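Local coordinates for aldehyde dehydrogenase family protein (Pseudomonas syringae pv. tomato, PDB 6X9L) that acts as a long-chain aliphatic aldehyde dehydrogenase, binding NAD+ and octanal and probably oxidising such aldehydes with NAD+ as acceptor, at residues A[17-22]-A[209-214]; A[153-158]-A[180-185]; A[158-163]-A[284-289]. The protein carries 1 engineered substitution. One frame throughout, in Å; residues are numbered along the deposited sequence.

Contact 1 (A[17-22]-A[209-214]); sequences QKFYID and NLVNGS
Leu210 and Tyr20 form an antiparallel hydrogen-bonded pair in which Leu210 N gives a nearly straight bond of 2.7 Å to Tyr20 O, while the return bond from Tyr20 N to Leu210 O, at 3.1 Å, is weak. Next a side chain takes over: Asn209 OD1 accepts the N-H of Asp22 at 2.8 Å, with the donor almost in line with the amide C=O. Asn209 CG lies anti to its carbonyl carbon (chi1 -60°), which carries the amide across Ile21 at about a right angle and brings OD1 to the N-H of Asp22, just past the end of strand 19-21. Its ND2 donates to Gly206 O, so both ends of this buried amide are engaged and its flip is fixed; asparagine suits the place because it offers an acceptor and a donor together. At the other end of the contact a water accepts from Asn212 ND2 and donates to Lys18 O, 2.6 Å from the water oxygen.

Val211 CG1 stands over the centre of one face of the Phe19 ring, 3.8 Å from its centroid, in a CH-pi contact, and Asn212 CB comes up to Phe19 CE1. Tyr20 CB meets Leu210 CB at 4.0 Å, while the Tyr20 ring meets Trp25 edge-to-face and its hydroxyl bonds to His199.

Since Asn209 and Val211 bond through their backbones to Leu181, and Leu210 to Tyr20, the two sides of strand 208-210 are used by different neighbours. The N-terminal hairpin is thus joined to the margin of the NAD-binding sheet by one bridge, a side-chain bond and a water, with the Phe19-Val211 packing beside them.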
loop_
_atom_site.group_PDB
_atom_site.type_symbol
_atom_site.label_atom_id
_atom_site.label_comp_id
_atom_site.label_asym_id
_atom_site.label_seq_id
_atom_site.Cartn_x
_atom_site.Cartn_y
_atom_site.Cartn_z
ATOM N N GLN A 17 -31.647 -11.658 -10.250
ATOM C CA GLN A 17 -31.504 -11.893 -8.821
ATOM C C GLN A 17 -30.680 -13.137 -8.529
ATOM O O GLN A 17 -30.909 -13.841 -7.540
ATOM C CB GLN A 17 -32.873 -11.958 -8.157
ATOM C CG GLN A 17 -33.344 -10.569 -7.856
ATOM C CD GLN A 17 -34.825 -10.456 -7.785
ATOM O OE1 GLN A 17 -35.369 -10.146 -6.738
ATOM N NE2 GLN A 17 -35.497 -10.677 -8.904
ATOM N N LYS A 18 -29.700 -13.388 -9.382
ATOM C CA LYS A 18 -28.706 -14.419 -9.178
ATOM C C LYS A 18 -27.339 -13.762 -9.023
ATOM O O LYS A 18 -27.170 -12.559 -9.255
ATOM C CB LYS A 18 -28.710 -15.421 -10.344
ATOM C CG LYS A 18 -30.082 -15.974 -10.631
ATOM C CD LYS A 18 -30.056 -17.480 -10.771
ATOM C CE LYS A 18 -31.429 -18.084 -10.548
ATOM N NZ LYS A 18 -31.897 -18.744 -11.789
ATOM N N PHE A 19 -26.364 -14.569 -8.599
ATOM C CA PHE A 19 -24.971 -14.160 -8.533
ATOM C C PHE A 19 -24.178 -15.000 -9.526
ATOM O O PHE A 19 -24.562 -16.127 -9.845
ATOM C CB PHE A 19 -24.406 -14.318 -7.108
ATOM C CG PHE A 19 -25.120 -13.484 -6.068
ATOM C CD1 PHE A 19 -25.647 -12.238 -6.389
ATOM C CD2 PHE A 19 -25.286 -13.955 -4.770
ATOM C CE1 PHE A 19 -26.321 -11.479 -5.422
ATOM C CE2 PHE A 19 -25.954 -13.201 -3.803
ATOM C CZ PHE A 19 -26.471 -11.969 -4.132
ATOM N N TYR A 20 -23.072 -14.444 -10.037
ATOM C CA TYR A 20 -22.184 -15.196 -10.922
ATOM C C TYR A 20 -21.011 -15.730 -10.101
ATOM O O TYR A 20 -20.062 -14.999 -9.780
ATOM C CB TYR A 20 -21.707 -14.361 -12.100
ATOM C CG TYR A 20 -20.980 -15.216 -13.127
ATOM C CD1 TYR A 20 -21.686 -15.978 -14.048
ATOM C CD2 TYR A 20 -19.595 -15.281 -13.158
ATOM C CE1 TYR A 20 -21.028 -16.775 -14.989
ATOM C CE2 TYR A 20 -18.930 -16.070 -14.088
ATOM C CZ TYR A 20 -19.650 -16.814 -15.008
ATOM O OH TYR A 20 -18.983 -17.593 -15.940
ATOM N N ILE A 21 -21.081 -17.020 -9.780
ATOM C CA ILE A 21 -20.124 -17.683 -8.913
ATOM C C ILE A 21 -19.681 -18.970 -9.595
ATOM O O ILE A 21 -20.516 -19.821 -9.922
ATOM C CB ILE A 21 -20.730 -17.970 -7.532
ATOM C CG1 ILE A 21 -21.102 -16.652 -6.863
ATOM C CG2 ILE A 21 -19.768 -18.781 -6.660
ATOM C CD1 ILE A 21 -21.567 -16.809 -5.455
ATOM N N ASP A 22 -18.375 -19.095 -9.839
ATOM C CA ASP A 22 -17.766 -20.354 -10.260
ATOM C C ASP A 22 -18.268 -20.801 -11.634
ATOM O O ASP A 22 -18.435 -21.996 -11.890
ATOM C CB ASP A 22 -18.010 -21.439 -9.215
ATOM C CG ASP A 22 -17.140 -22.654 -9.420
ATOM O OD1 ASP A 22 -16.053 -22.529 -10.019
ATOM O OD2 ASP A 22 -17.547 -23.744 -8.976
ATOM N N ASN A 209 -16.000 -13.487 -10.230
ATOM C CA ASN A 209 -17.219 -13.761 -9.487
ATOM C C ASN A 209 -17.919 -12.459 -9.137
ATOM O O ASN A 209 -17.272 -11.485 -8.748
ATOM C CB ASN A 209 -16.907 -14.560 -8.239
ATOM C CG ASN A 209 -16.264 -15.888 -8.564
ATOM O OD1 ASN A 209 -16.935 -16.821 -8.968
ATOM N ND2 ASN A 209 -14.957 -15.970 -8.404
ATOM N N LEU A 210 -19.248 -12.453 -9.289
ATOM C CA LEU A 210 -20.082 -11.277 -9.076
ATOM C C LEU A 210 -21.082 -11.520 -7.942
ATOM O O LEU A 210 -21.847 -12.496 -7.971
ATOM C CB LEU A 210 -20.821 -10.922 -10.363
ATOM C CG LEU A 210 -21.446 -9.537 -10.409
ATOM C CD1 LEU A 210 -21.587 -9.131 -11.840
ATOM C CD2 LEU A 210 -22.795 -9.573 -9.751
ATOM N N VAL A 211 -21.081 -10.640 -6.943
ATOM C CA VAL A 211 -22.098 -10.670 -5.900
ATOM C C VAL A 211 -22.654 -9.263 -5.736
ATOM O O VAL A 211 -21.899 -8.290 -5.626
ATOM C CB VAL A 211 -21.560 -11.194 -4.551
ATOM C CG1 VAL A 211 -22.686 -11.255 -3.535
ATOM C CG2 VAL A 211 -20.911 -12.565 -4.710
ATOM N N ASN A 212 -23.973 -9.152 -5.714
ATOM C CA ASN A 212 -24.629 -7.882 -5.474
ATOM C C ASN A 212 -24.963 -7.741 -3.995
ATOM O O ASN A 212 -25.103 -8.729 -3.269
ATOM C CB ASN A 212 -25.892 -7.767 -6.323
ATOM C CG ASN A 212 -25.586 -7.471 -7.766
ATOM O OD1 ASN A 212 -24.702 -6.664 -8.067
ATOM N ND2 ASN A 212 -26.313 -8.122 -8.676
ATOM N N GLY A 213 -25.073 -6.498 -3.556
ATOM C CA GLY A 213 -25.549 -6.223 -2.213
ATOM C C GLY A 213 -25.026 -4.897 -1.698
ATOM O O GLY A 213 -24.371 -4.133 -2.407
ATOM N N SER A 214 -25.338 -4.640 -0.431
ATOM C CA SER A 214 -24.948 -3.384 0.183
ATOM C C SER A 214 -23.449 -3.370 0.456
ATOM O O SER A 214 -22.807 -4.419 0.604
ATOM C CB SER A 214 -25.715 -3.166 1.482
ATOM O OG SER A 214 -25.135 -3.933 2.530
HETATM O O HOH W 1 -28.279 -10.272 -8.516
#

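Contact 2 (A[153-158]-A[180-185]); sequences ALITPW and VLKPSE. With NAD (nicotinamide-adenine-dinucleotide), chain D.
The Trp158 indole meets Ser184 at its edge: Ser184 OG lies near the ring plane, 3.6 Å from Trp158 CD1, although OG accepts its hydrogen bond from Leu186 N. The indole N-H is turned to the cofactor, and Trp158 NE1 makes a weak, strongly bent bond of 2.9 Å to the phosphate oxygen O2N of NAD. Beside it the Pro157 ring packs on the nicotinamide half, CB against O5D and CG near C6N.

Behind these loops the two strands run parallel. Leu154 N bonds to Val180 O at 3.0 Å and Lys182 N to Leu154 O at 2.8 Å, followed by a weak bond from Thr156 N to Lys182 O. Leu154 and Leu181, with Leu154 CB 4.0 Å from Leu181 CD1, share the face under helix 161-174, which suits their apolar branches. On the other face Ile155 supplies an apolar surface to the adenosine ribose and, through CD1, to the N3A-C2A side of the adenine.

Lys182 is long and flexible enough to reach the ribose from that face: bends at chi3 (84°) and chi4 (59°) bring NZ within 3.0 Å of ribose O2B, a weak bond, and into a salt bridge with Glu185 OE1, its hydrogen bond weak. NZ is also hydrogen-bonded to Gly213 O. The ribose itself donates from O3B to Thr156 O at 2.8 Å and from O2B to Glu185 OE1 at 2.9 Å.

This beta-alpha-beta crossover binds the adenosine ribose at its C-terminal strand ends and following loops, and touches the nicotinamide-side phosphate. A carboxylate accepting from the 2'-hydroxyl would be expected to disfavour NADP+, consistent with the NAD+ bound here.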
loop_
_atom_site.group_PDB
_atom_site.type_symbol
_atom_site.label_atom_id
_atom_site.label_comp_id
_atom_site.label_asym_id
_atom_site.label_seq_id
_atom_site.Cartn_x
_atom_site.Cartn_y
_atom_site.Cartn_z
ATOM N N ALA A 153 -10.667 -8.776 -3.732
ATOM C CA ALA A 153 -11.994 -8.184 -3.595
ATOM C C ALA A 153 -12.034 -6.838 -4.307
ATOM O O ALA A 153 -11.202 -5.965 -4.039
ATOM C CB ALA A 153 -12.371 -7.994 -2.124
ATOM N N LEU A 154 -13.001 -6.666 -5.204
ATOM C CA LEU A 154 -13.160 -5.423 -5.948
ATOM C C LEU A 154 -14.516 -4.808 -5.639
ATOM O O LEU A 154 -15.555 -5.468 -5.784
ATOM C CB LEU A 154 -13.026 -5.665 -7.447
ATOM C CG LEU A 154 -11.909 -6.643 -7.813
ATOM C CD1 LEU A 154 -11.958 -6.962 -9.328
ATOM C CD2 LEU A 154 -10.529 -6.125 -7.363
ATOM N N ILE A 155 -14.504 -3.542 -5.233
ATOM C CA ILE A 155 -15.713 -2.792 -4.926
ATOM C C ILE A 155 -15.702 -1.516 -5.772
ATOM O O ILE A 155 -14.705 -0.778 -5.784
ATOM C CB ILE A 155 -15.804 -2.471 -3.422
ATOM C CG1 ILE A 155 -15.745 -3.760 -2.601
ATOM C CG2 ILE A 155 -17.061 -1.723 -3.103
ATOM C CD1 ILE A 155 -15.674 -3.499 -1.119
ATOM N N THR A 156 -16.801 -1.257 -6.474
ATOM C CA THR A 156 -16.854 -0.180 -7.447
ATOM C C THR A 156 -18.064 0.727 -7.251
ATOM O O THR A 156 -19.084 0.323 -6.673
ATOM C CB THR A 156 -16.847 -0.754 -8.873
ATOM O OG1 THR A 156 -17.811 -1.802 -8.975
ATOM C CG2 THR A 156 -15.457 -1.295 -9.215
ATOM N N PRO A 157 -17.970 1.993 -7.734
ATOM C CA PRO A 157 -19.061 2.963 -7.556
ATOM C C PRO A 157 -20.001 2.975 -8.753
ATOM O O PRO A 157 -19.857 2.160 -9.668
ATOM C CB PRO A 157 -18.299 4.280 -7.436
ATOM C CG PRO A 157 -17.182 4.072 -8.482
ATOM C CD PRO A 157 -16.829 2.595 -8.449
ATOM N N TRP A 158 -20.940 3.924 -8.793
ATOM C CA TRP A 158 -21.975 3.910 -9.825
ATOM C C TRP A 158 -21.786 4.941 -10.937
ATOM O O TRP A 158 -22.552 4.917 -11.910
ATOM C CB TRP A 158 -23.343 4.131 -9.182
ATOM C CG TRP A 158 -23.346 5.298 -8.231
ATOM C CD1 TRP A 158 -23.394 5.240 -6.861
ATOM C CD2 TRP A 158 -23.317 6.691 -8.570
ATOM N NE1 TRP A 158 -23.389 6.498 -6.343
ATOM C CE2 TRP A 158 -23.345 7.411 -7.369
ATOM C CE3 TRP A 158 -23.275 7.396 -9.774
ATOM C CZ2 TRP A 158 -23.325 8.816 -7.337
ATOM C CZ3 TRP A 158 -23.249 8.786 -9.734
ATOM C CH2 TRP A 158 -23.275 9.476 -8.538
ATOM N N VAL A 180 -13.365 -11.470 -6.956
ATOM C CA VAL A 180 -14.786 -11.396 -6.603
ATOM C C VAL A 180 -15.180 -9.923 -6.517
ATOM O O VAL A 180 -14.570 -9.151 -5.764
ATOM C CB VAL A 180 -15.102 -12.113 -5.286
ATOM C CG1 VAL A 180 -14.348 -11.488 -4.181
ATOM C CG2 VAL A 180 -16.563 -11.978 -4.986
ATOM N N LEU A 181 -16.196 -9.537 -7.292
ATOM C CA LEU A 181 -16.565 -8.144 -7.503
ATOM C C LEU A 181 -17.915 -7.862 -6.860
ATOM O O LEU A 181 -18.876 -8.610 -7.074
ATOM C CB LEU A 181 -16.635 -7.820 -9.003
ATOM C CG LEU A 181 -17.440 -6.575 -9.421
ATOM C CD1 LEU A 181 -16.777 -5.296 -8.893
ATOM C CD2 LEU A 181 -17.621 -6.494 -10.933
ATOM N N LYS A 182 -17.988 -6.784 -6.078
ATOM C CA LYS A 182 -19.278 -6.258 -5.652
ATOM C C LYS A 182 -19.522 -4.944 -6.375
ATOM O O LYS A 182 -18.876 -3.936 -6.045
ATOM C CB LYS A 182 -19.333 -6.044 -4.138
ATOM C CG LYS A 182 -20.769 -5.819 -3.639
ATOM C CD LYS A 182 -20.861 -4.947 -2.392
ATOM C CE LYS A 182 -20.844 -3.462 -2.742
ATOM N NZ LYS A 182 -21.973 -3.086 -3.639
ATOM N N PRO A 183 -20.409 -4.895 -7.369
ATOM C CA PRO A 183 -20.706 -3.619 -8.032
ATOM C C PRO A 183 -21.494 -2.727 -7.098
ATOM O O PRO A 183 -22.002 -3.150 -6.062
ATOM C CB PRO A 183 -21.554 -4.003 -9.251
ATOM C CG PRO A 183 -21.535 -5.519 -9.308
ATOM C CD PRO A 183 -21.217 -6.001 -7.910
ATOM N N SER A 184 -21.606 -1.469 -7.490
ATOM C CA SER A 184 -22.528 -0.567 -6.820
ATOM C C SER A 184 -23.953 -1.116 -6.893
ATOM O O SER A 184 -24.420 -1.542 -7.956
ATOM C CB SER A 184 -22.445 0.801 -7.466
ATOM O OG SER A 184 -23.517 1.617 -7.054
ATOM N N GLU A 185 -24.648 -1.119 -5.754
ATOM C CA GLU A 185 -26.048 -1.508 -5.798
ATOM C C GLU A 185 -26.903 -0.466 -6.502
ATOM O O GLU A 185 -28.069 -0.745 -6.801
ATOM C CB GLU A 185 -26.579 -1.771 -4.392
ATOM C CG GLU A 185 -26.500 -0.582 -3.426
ATOM C CD GLU A 185 -25.088 -0.313 -2.888
ATOM O OE1 GLU A 185 -24.100 -0.619 -3.598
ATOM O OE2 GLU A 185 -24.969 0.217 -1.756
HETATM P PA NAD D . -19.474 4.967 -1.814
HETATM O O1A NAD D . -18.209 5.220 -1.074
HETATM O O2A NAD D . -20.687 5.358 -1.062
HETATM O O5B NAD D . -19.578 3.422 -2.284
HETATM C C5B NAD D . -18.574 2.830 -3.089
HETATM C C4B NAD D . -18.679 1.300 -3.023
HETATM O O4B NAD D . -18.460 0.883 -1.691
HETATM C C3B NAD D . -20.059 0.771 -3.387
HETATM O O3B NAD D . -19.890 -0.462 -4.074
HETATM C C2B NAD D . -20.729 0.524 -2.047
HETATM O O2B NAD D . -21.685 -0.514 -2.086
HETATM C C1B NAD D . -19.544 0.080 -1.238
HETATM N N9A NAD D . -19.656 0.352 0.189
HETATM C C8A NAD D . -20.364 1.347 0.829
HETATM N N7A NAD D . -20.102 1.234 2.154
HETATM C C5A NAD D . -19.253 0.197 2.350
HETATM C C6A NAD D . -18.671 -0.347 3.484
HETATM N N6A NAD D . -18.800 0.268 4.659
HETATM N N1A NAD D . -17.813 -1.418 3.345
HETATM C C2A NAD D . -17.537 -1.947 2.107
HETATM N N3A NAD D . -18.115 -1.405 0.978
HETATM C C4A NAD D . -18.960 -0.356 1.116
HETATM O O3 NAD D . -19.334 5.653 -3.265
HETATM P PN NAD D . -20.167 6.881 -3.887
HETATM O O1N NAD D . -19.927 8.100 -3.078
HETATM O O2N NAD D . -21.548 6.451 -4.163
HETATM O O5D NAD D . -19.271 6.916 -5.252
HETATM C C5D NAD D . -18.757 8.143 -5.710
HETATM C C4D NAD D . -17.409 8.393 -5.031
HETATM O O4D NAD D . -16.414 7.578 -5.625
HETATM C C3D NAD D . -16.968 9.831 -5.226
HETATM O O3D NAD D . -16.271 10.252 -4.080
HETATM C C2D NAD D . -15.972 9.710 -6.350
HETATM O O2D NAD D . -15.041 10.770 -6.366
HETATM C C1D NAD D . -15.316 8.371 -6.026
HETATM N N1N NAD D . -14.618 7.909 -7.231
HETATM C C2N NAD D . -13.252 7.844 -7.233
HETATM C C3N NAD D . -12.575 7.458 -8.382
HETATM C C7N NAD D . -11.080 7.391 -8.440
HETATM O O7N NAD D . -10.522 6.699 -9.529
HETATM N N7N NAD D . -10.311 7.973 -7.515
HETATM C C4N NAD D . -13.288 7.143 -9.532
HETATM C C5N NAD D . -14.674 7.222 -9.520
HETATM C C6N NAD D . -15.333 7.619 -8.362
HETATM O O HOH W 2 -19.896 -0.883 -9.826
#

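Contact 3 (A[158-163]-A[284-289]); sequences WNWPLY and FRNVGQ. With OYA (octanal), chain C; NAD (nicotinamide-adenine-dinucleotide), chain D.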
loop_
_atom_site.group_PDB
_atom_site.type_symbol
_atom_site.label_atom_id
_atom_site.label_comp_id
_atom_site.label_asym_id
_atom_site.label_seq_id
_atom_site.Cartn_x
_atom_site.Cartn_y
_atom_site.Cartn_z
ATOM N N TRP A 158 -20.940 3.924 -8.793
ATOM C CA TRP A 158 -21.975 3.910 -9.825
ATOM C C TRP A 158 -21.786 4.941 -10.937
ATOM O O TRP A 158 -22.552 4.917 -11.910
ATOM C CB TRP A 158 -23.343 4.131 -9.182
ATOM C CG TRP A 158 -23.346 5.298 -8.231
ATOM C CD1 TRP A 158 -23.394 5.240 -6.861
ATOM C CD2 TRP A 158 -23.317 6.691 -8.570
ATOM N NE1 TRP A 158 -23.389 6.498 -6.343
ATOM C CE2 TRP A 158 -23.345 7.411 -7.369
ATOM C CE3 TRP A 158 -23.275 7.396 -9.774
ATOM C CZ2 TRP A 158 -23.325 8.816 -7.337
ATOM C CZ3 TRP A 158 -23.249 8.786 -9.734
ATOM C CH2 TRP A 158 -23.275 9.476 -8.538
ATOM N N ASN A 159 -20.794 5.836 -10.828
ATOM C CA ASN A 159 -20.740 7.016 -11.696
ATOM C C ASN A 159 -20.108 6.704 -13.051
ATOM O O ASN A 159 -20.495 7.285 -14.077
ATOM C CB ASN A 159 -19.966 8.138 -11.010
ATOM C CG ASN A 159 -18.512 7.793 -10.826
ATOM O OD1 ASN A 159 -18.178 6.668 -10.426
ATOM N ND2 ASN A 159 -17.635 8.731 -11.157
ATOM N N TRP A 160 -19.126 5.812 -13.072
ATOM C CA TRP A 160 -18.552 5.270 -14.303
ATOM C C TRP A 160 -18.544 3.747 -14.178
ATOM O O TRP A 160 -17.480 3.120 -14.105
ATOM C CB TRP A 160 -17.147 5.812 -14.540
ATOM C CG TRP A 160 -17.101 7.232 -14.939
ATOM C CD1 TRP A 160 -17.126 8.330 -14.119
ATOM C CD2 TRP A 160 -16.999 7.729 -16.272
ATOM N NE1 TRP A 160 -17.050 9.482 -14.868
ATOM C CE2 TRP A 160 -16.974 9.139 -16.195
ATOM C CE3 TRP A 160 -16.911 7.118 -17.530
ATOM C CZ2 TRP A 160 -16.869 9.948 -17.330
ATOM C CZ3 TRP A 160 -16.810 7.925 -18.656
ATOM C CH2 TRP A 160 -16.784 9.325 -18.547
ATOM N N PRO A 161 -19.728 3.118 -14.188
ATOM C CA PRO A 161 -19.829 1.747 -13.641
ATOM C C PRO A 161 -19.017 0.703 -14.405
ATOM O O PRO A 161 -18.218 -0.021 -13.789
ATOM C CB PRO A 161 -21.341 1.464 -13.678
ATOM C CG PRO A 161 -21.916 2.445 -14.663
ATOM C CD PRO A 161 -21.019 3.648 -14.668
ATOM N N LEU A 162 -19.188 0.607 -15.729
ATOM C CA LEU A 162 -18.412 -0.366 -16.487
ATOM C C LEU A 162 -16.927 -0.030 -16.446
ATOM O O LEU A 162 -16.079 -0.899 -16.214
ATOM C CB LEU A 162 -18.896 -0.411 -17.931
ATOM C CG LEU A 162 -18.265 -1.534 -18.737
ATOM C CD1 LEU A 162 -18.564 -2.875 -18.084
ATOM C CD2 LEU A 162 -18.797 -1.504 -20.145
ATOM N N TYR A 163 -16.604 1.237 -16.707
ATOM C CA TYR A 163 -15.228 1.717 -16.711
ATOM C C TYR A 163 -14.498 1.385 -15.398
ATOM O O TYR A 163 -13.346 0.929 -15.419
ATOM C CB TYR A 163 -15.271 3.227 -16.989
ATOM C CG TYR A 163 -13.986 4.042 -16.881
ATOM C CD1 TYR A 163 -13.419 4.343 -15.649
ATOM C CD2 TYR A 163 -13.390 4.584 -18.020
ATOM C CE1 TYR A 163 -12.270 5.112 -15.555
ATOM C CE2 TYR A 163 -12.241 5.362 -17.934
ATOM C CZ TYR A 163 -11.684 5.624 -16.695
ATOM O OH TYR A 163 -10.535 6.395 -16.602
ATOM N N PHE A 284 -18.227 19.798 -15.392
ATOM C CA PHE A 284 -19.594 19.284 -15.439
ATOM C C PHE A 284 -19.730 17.996 -16.250
ATOM O O PHE A 284 -20.857 17.535 -16.460
ATOM C CB PHE A 284 -20.560 20.340 -16.012
ATOM C CG PHE A 284 -20.718 21.592 -15.158
ATOM C CD1 PHE A 284 -20.255 21.636 -13.847
ATOM C CD2 PHE A 284 -21.343 22.719 -15.674
ATOM C CE1 PHE A 284 -20.403 22.787 -13.068
ATOM C CE2 PHE A 284 -21.487 23.869 -14.902
ATOM C CZ PHE A 284 -21.024 23.897 -13.590
ATOM N N ARG A 285 -18.629 17.401 -16.712
ATOM C CA ARG A 285 -18.716 16.115 -17.399
ATOM C C ARG A 285 -19.354 15.068 -16.491
ATOM O O ARG A 285 -19.067 14.994 -15.292
ATOM C CB ARG A 285 -17.323 15.665 -17.847
ATOM C CG ARG A 285 -17.283 14.328 -18.586
ATOM C CD ARG A 285 -16.458 14.361 -19.895
ATOM N NE ARG A 285 -15.040 14.680 -19.698
ATOM C CZ ARG A 285 -14.456 15.817 -20.093
ATOM N NH1 ARG A 285 -15.158 16.765 -20.719
ATOM N NH2 ARG A 285 -13.165 16.009 -19.856
ATOM N N ASN A 286 -20.232 14.253 -17.068
ATOM C CA ASN A 286 -20.955 13.246 -16.297
ATOM C C ASN A 286 -21.734 13.925 -15.171
ATOM O O ASN A 286 -21.874 13.394 -14.066
ATOM C CB ASN A 286 -20.002 12.162 -15.761
ATOM C CG ASN A 286 -20.725 10.850 -15.419
ATOM O OD1 ASN A 286 -21.567 10.362 -16.185
ATOM N ND2 ASN A 286 -20.393 10.277 -14.264
ATOM N N VAL A 287 -22.223 15.129 -15.470
ATOM C CA VAL A 287 -22.993 16.006 -14.586
ATOM C C VAL A 287 -22.280 16.138 -13.239
ATOM O O VAL A 287 -22.893 16.044 -12.167
ATOM C CB VAL A 287 -24.462 15.526 -14.476
ATOM C CG1 VAL A 287 -24.542 14.079 -14.169
ATOM C CG2 VAL A 287 -25.260 16.345 -13.465
ATOM N N GLY A 288 -20.973 16.400 -13.293
ATOM C CA GLY A 288 -20.183 16.538 -12.096
ATOM C C GLY A 288 -19.955 15.271 -11.299
ATOM O O GLY A 288 -19.334 15.344 -10.237
ATOM N N GLN A 289 -20.435 14.114 -11.754
ATOM C CA GLN A 289 -20.334 12.893 -10.957
ATOM C C GLN A 289 -19.043 12.159 -11.317
ATOM O O GLN A 289 -19.031 11.102 -11.945
ATOM C CB GLN A 289 -21.561 12.025 -11.159
ATOM C CG GLN A 289 -22.865 12.681 -10.712
ATOM C CD GLN A 289 -24.080 11.936 -11.225
ATOM O OE1 GLN A 289 -24.992 11.592 -10.468
ATOM N NE2 GLN A 289 -24.091 11.670 -12.520
HETATM C C14 OYA C . -12.225 11.941 -19.773
HETATM C C5 OYA C . -12.626 11.559 -18.360
HETATM C C6 OYA C . -12.456 10.062 -18.189
HETATM C C11 OYA C . -13.270 9.595 -17.004
HETATM C C7 OYA C . -12.514 9.814 -15.705
HETATM C C8 OYA C . -13.362 9.214 -14.584
HETATM C C9 OYA C . -12.567 8.990 -13.302
HETATM C C10 OYA C . -13.050 9.903 -12.192
HETATM O OAB OYA C . -13.974 9.556 -11.486
HETATM P PA NAD D . -19.474 4.967 -1.814
HETATM O O1A NAD D . -18.209 5.220 -1.074
HETATM O O2A NAD D . -20.687 5.358 -1.062
HETATM O O5B NAD D . -19.578 3.422 -2.284
HETATM C C5B NAD D . -18.574 2.830 -3.089
HETATM C C4B NAD D . -18.679 1.300 -3.023
HETATM O O4B NAD D . -18.460 0.883 -1.691
HETATM C C3B NAD D . -20.059 0.771 -3.387
HETATM O O3B NAD D . -19.890 -0.462 -4.074
HETATM C C2B NAD D . -20.729 0.524 -2.047
HETATM O O2B NAD D . -21.685 -0.514 -2.086
HETATM C C1B NAD D . -19.544 0.080 -1.238
HETATM N N9A NAD D . -19.656 0.352 0.189
HETATM C C8A NAD D . -20.364 1.347 0.829
HETATM N N7A NAD D . -20.102 1.234 2.154
HETATM C C5A NAD D . -19.253 0.197 2.350
HETATM C C6A NAD D . -18.671 -0.347 3.484
HETATM N N6A NAD D . -18.800 0.268 4.659
HETATM N N1A NAD D . -17.813 -1.418 3.345
HETATM C C2A NAD D . -17.537 -1.947 2.107
HETATM N N3A NAD D . -18.115 -1.405 0.978
HETATM C C4A NAD D . -18.960 -0.356 1.116
HETATM O O3 NAD D . -19.334 5.653 -3.265
HETATM P PN NAD D . -20.167 6.881 -3.887
HETATM O O1N NAD D . -19.927 8.100 -3.078
HETATM O O2N NAD D . -21.548 6.451 -4.163
HETATM O O5D NAD D . -19.271 6.916 -5.252
HETATM C C5D NAD D . -18.757 8.143 -5.710
HETATM C C4D NAD D . -17.409 8.393 -5.031
HETATM O O4D NAD D . -16.414 7.578 -5.625
HETATM C C3D NAD D . -16.968 9.831 -5.226
HETATM O O3D NAD D . -16.271 10.252 -4.080
HETATM C C2D NAD D . -15.972 9.710 -6.350
HETATM O O2D NAD D . -15.041 10.770 -6.366
HETATM C C1D NAD D . -15.316 8.371 -6.026
HETATM N N1N NAD D . -14.618 7.909 -7.231
HETATM C C2N NAD D . -13.252 7.844 -7.233
HETATM C C3N NAD D . -12.575 7.458 -8.382
HETATM C C7N NAD D . -11.080 7.391 -8.440
HETATM O O7N NAD D . -10.522 6.699 -9.529
HETATM N N7N NAD D . -10.311 7.973 -7.515
HETATM C C4N NAD D . -13.288 7.143 -9.532
HETATM C C5N NAD D . -14.674 7.222 -9.520
HETATM C C6N NAD D . -15.333 7.619 -8.362
#
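The Trp158 indole and the Gln289 side chain cross at about a right angle, ring and amide planes 61° apart, with Gln289 OE1 3.3 Å from Trp158 CH2. That oxygen accepts from Ala334 N, and Gln289 NE2 donates to Asn286 O at 3.2 Å, so the amide resting against the indole is held at both ends.

Asn159 CG sits between its backbone N and carbonyl carbon (chi1 66°), directing ND2 to Gln289 O in a straight 2.9 Å bond that lies in the Asn159 amide plane but above that of the carbonyl. Asn286 ND2 reaches the same oxygen at 2.8 Å from the opposite face, and also donates to Asn159 O at 3.0 Å, standing above that carbonyl's plane. Asn286 and Trp160 slide past each other in opposite directions, their planes 46° apart, while octanal C11 rests over one face of the Trp160 ring, 3.6 Å from CZ2.

Octanal OAB is hydrogen-bonded to the backbone N of Ala291, an engineered residue; Asn159 ND2, at 3.8 Å, is too far for a hydrogen bond to it in this complex. Asn159 is nevertheless placed consistently with the family's oxyanion-hole asparagine, its orientation set by Gln289 O, itself gripped by Asn286.

From the N terminus, residues 17-22 pair with 209-214 in contact 1, closing a long loop that brings the N-terminal hairpin to the edge strand 208-210. Contact 2 is nested inside that loop: strand 143-155, helix 161-174 and strand 178-182 form the crossover it closes. The two touch directly, since strands 178-182 and 208-210 are neighbours in one sheet and Gly213 O meets Lys182 NZ. Contact 3 starts at Trp158, shared with contact 2, and runs to the loop between helix 272-284 and strand 296-300, crossing both other contacts along the chain. It thereby ties the cofactor-binding sheet to the part of the fold leading into the second large sheet, with NAD touching contacts 2 and 3.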